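Local atomic coordinates of terminal oxygenase component of carbazole 1,9a-dioxygenase (Nocardioides aromaticivorans, PDB entry 3GCF), a protein that serves as the terminal oxygenase of carbazole 1,9a-dioxygenase, a Rieske nonheme iron enzyme that probably dihydroxylates carbazole with electrons passed on from a ferredoxin. Residues A[361-364]-A[365-368]. Numbering follows the deposited sequence.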
ATOM      1  N   PRO A 361      19.518 -21.235 -25.132  1.00 11.41           N
ATOM      2  CA  PRO A 361      20.280 -20.634 -26.237  1.00 11.22           C
ATOM      3  C   PRO A 361      19.949 -19.234 -26.765  1.00 11.99           C
ATOM      4  O   PRO A 361      20.838 -18.390 -26.857  1.00 12.46           O
ATOM      5  CB  PRO A 361      20.231 -21.715 -27.314  1.00 10.72           C
ATOM      6  CG  PRO A 361      20.335 -22.964 -26.485  1.00 10.62           C
ATOM      7  CD  PRO A 361      19.348 -22.685 -25.354  1.00 10.55           C
ATOM      8  N   PRO A 362      18.685 -18.964 -27.125  1.00 11.90           N
ATOM      9  CA  PRO A 362      18.390 -17.618 -27.629  1.00 10.75           C
ATOM     10  C   PRO A 362      18.692 -16.492 -26.635  1.00 11.36           C
ATOM     11  O   PRO A 362      18.915 -15.351 -27.039  1.00 13.00           O
ATOM     12  CB  PRO A 362      16.904 -17.698 -27.976  1.00 11.00           C
ATOM     13  CG  PRO A 362      16.714 -19.149 -28.326  1.00  7.44           C
ATOM     14  CD  PRO A 362      17.506 -19.841 -27.246  1.00 10.67           C
ATOM     15  N   ASP A 363      18.701 -16.801 -25.340  1.00 11.94           N
ATOM     16  CA  ASP A 363      18.975 -15.781 -24.322  1.00 13.05           C
ATOM     17  C   ASP A 363      20.434 -15.318 -24.288  1.00 13.65           C
ATOM     18  O   ASP A 363      20.764 -14.353 -23.599  1.00 13.70           O
ATOM     19  CB  ASP A 363      18.590 -16.280 -22.923  1.00 10.21           C
ATOM     20  CG  ASP A 363      17.120 -16.628 -22.811  1.00 12.87           C
ATOM     21  OD1 ASP A 363      16.286 -15.916 -23.418  1.00 10.78           O
ATOM     22  OD2 ASP A 363      16.800 -17.608 -22.105  1.00 11.94           O
ATOM     23  N   MET A 364      21.307 -15.997 -25.024  1.00 14.14           N
ATOM     24  CA  MET A 364      22.712 -15.615 -25.032  1.00 15.69           C
ATOM     25  C   MET A 364      22.933 -14.162 -25.432  1.00 14.55           C
ATOM     26  O   MET A 364      23.899 -13.542 -24.992  1.00 14.33           O
ATOM     27  CB  MET A 364      23.521 -16.535 -25.950  1.00 18.22           C
ATOM     28  CG  MET A 364      23.663 -17.951 -25.406  1.00 23.88           C
ATOM     29  SD  MET A 364      24.300 -17.969 -23.698  1.00 31.93           S
ATOM     30  CE  MET A 364      22.807 -18.472 -22.746  1.00 27.75           C
ATOM     31  N   CYS A 365      22.057 -13.608 -26.265  1.00 13.25           N
ATOM     32  CA  CYS A 365      22.247 -12.217 -26.646  1.00 14.51           C
ATOM     33  C   CYS A 365      22.033 -11.346 -25.408  1.00 14.24           C
ATOM     34  O   CYS A 365      22.691 -10.322 -25.240  1.00 14.10           O
ATOM     35  CB  CYS A 365      21.301 -11.805 -27.787  1.00 14.10           C
ATOM     36  SG  CYS A 365      19.522 -11.843 -27.458  1.00 15.01           S
ATOM     37  N   ILE A 366      21.132 -11.771 -24.527  1.00 13.30           N
ATOM     38  CA  ILE A 366      20.873 -11.021 -23.304  1.00 14.34           C
ATOM     39  C   ILE A 366      22.062 -11.186 -22.357  1.00 14.72           C
ATOM     40  O   ILE A 366      22.444 -10.249 -21.657  1.00 14.88           O
ATOM     41  CB  ILE A 366      19.573 -11.504 -22.620  1.00 14.85           C
ATOM     42  CG1 ILE A 366      18.370 -11.075 -23.465  1.00 15.67           C
ATOM     43  CG2 ILE A 366      19.470 -10.934 -21.202  1.00 12.54           C
ATOM     44  CD1 ILE A 366      17.053 -11.644 -22.992  1.00 14.35           C
ATOM     45  N   VAL A 367      22.651 -12.377 -22.346  1.00 14.57           N
ATOM     46  CA  VAL A 367      23.809 -12.632 -21.498  1.00 16.21           C
ATOM     47  C   VAL A 367      24.982 -11.757 -21.935  1.00 15.06           C
ATOM     48  O   VAL A 367      25.713 -11.232 -21.098  1.00 14.09           O
ATOM     49  CB  VAL A 367      24.243 -14.113 -21.554  1.00 17.19           C
ATOM     50  CG1 VAL A 367      25.582 -14.295 -20.838  1.00 16.16           C
ATOM     51  CG2 VAL A 367      23.178 -14.984 -20.911  1.00 16.32           C
ATOM     52  N   LYS A 368      25.162 -11.602 -23.243  1.00 14.99           N
ATOM     53  CA  LYS A 368      26.249 -10.770 -23.756  1.00 15.49           C
ATOM     54  C   LYS A 368      26.007  -9.322 -23.364  1.00 14.79           C
ATOM     55  O   LYS A 368      26.948  -8.593 -23.052  1.00 14.77           O
ATOM     56  CB  LYS A 368      26.349 -10.874 -25.281  1.00 16.14           C
ATOM     57  CG  LYS A 368      26.834 -12.220 -25.779  1.00 17.69           C
ATOM     58  CD  LYS A 368      26.920 -12.240 -27.291  1.00 20.80           C
ATOM     59  CE  LYS A 368      27.176 -13.650 -27.801  1.00 22.92           C
ATOM     60  NZ  LYS A 368      28.432 -14.194 -27.237  1.00 25.15           N
TER
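M364 carries its CG anti to the carbonyl carbon (chi1 -70°) and then bends at chi2 and chi3, which turns the terminal methyl toward V367. CE of M364 ends 4.0 Å from CG2 of V367, and the two side chains lie alongside each other. The carbonyl O of D363 accepts a hydrogen bond from V367 N at 3.0 Å and also a weak one from I366 N at 2.8 Å, bent to 125° at the hydrogen. One residue on, K368 N donates a hydrogen bond to M364 O at 2.9 Å, while K368 CG brushes the same oxygen of M364 at 3.3 Å. This is the start of helix 364-376 in the ring-hydroxylase domain, where the 3-10 turn at 362-363 passes into alpha-helical bonding. A chi1 of 63° sets C365 SG between its own backbone N and carbonyl carbon and brings it back to 3.6 Å from P362 O. The side chain of D363 lies about 8 Å from that of the iron ligand H189. At the subunit interface, D363 OD2 is hydrogen-bonded to F360 N and to NE2 of H77 of the second subunit, a ligand of that subunit's [2Fe-2S] cluster.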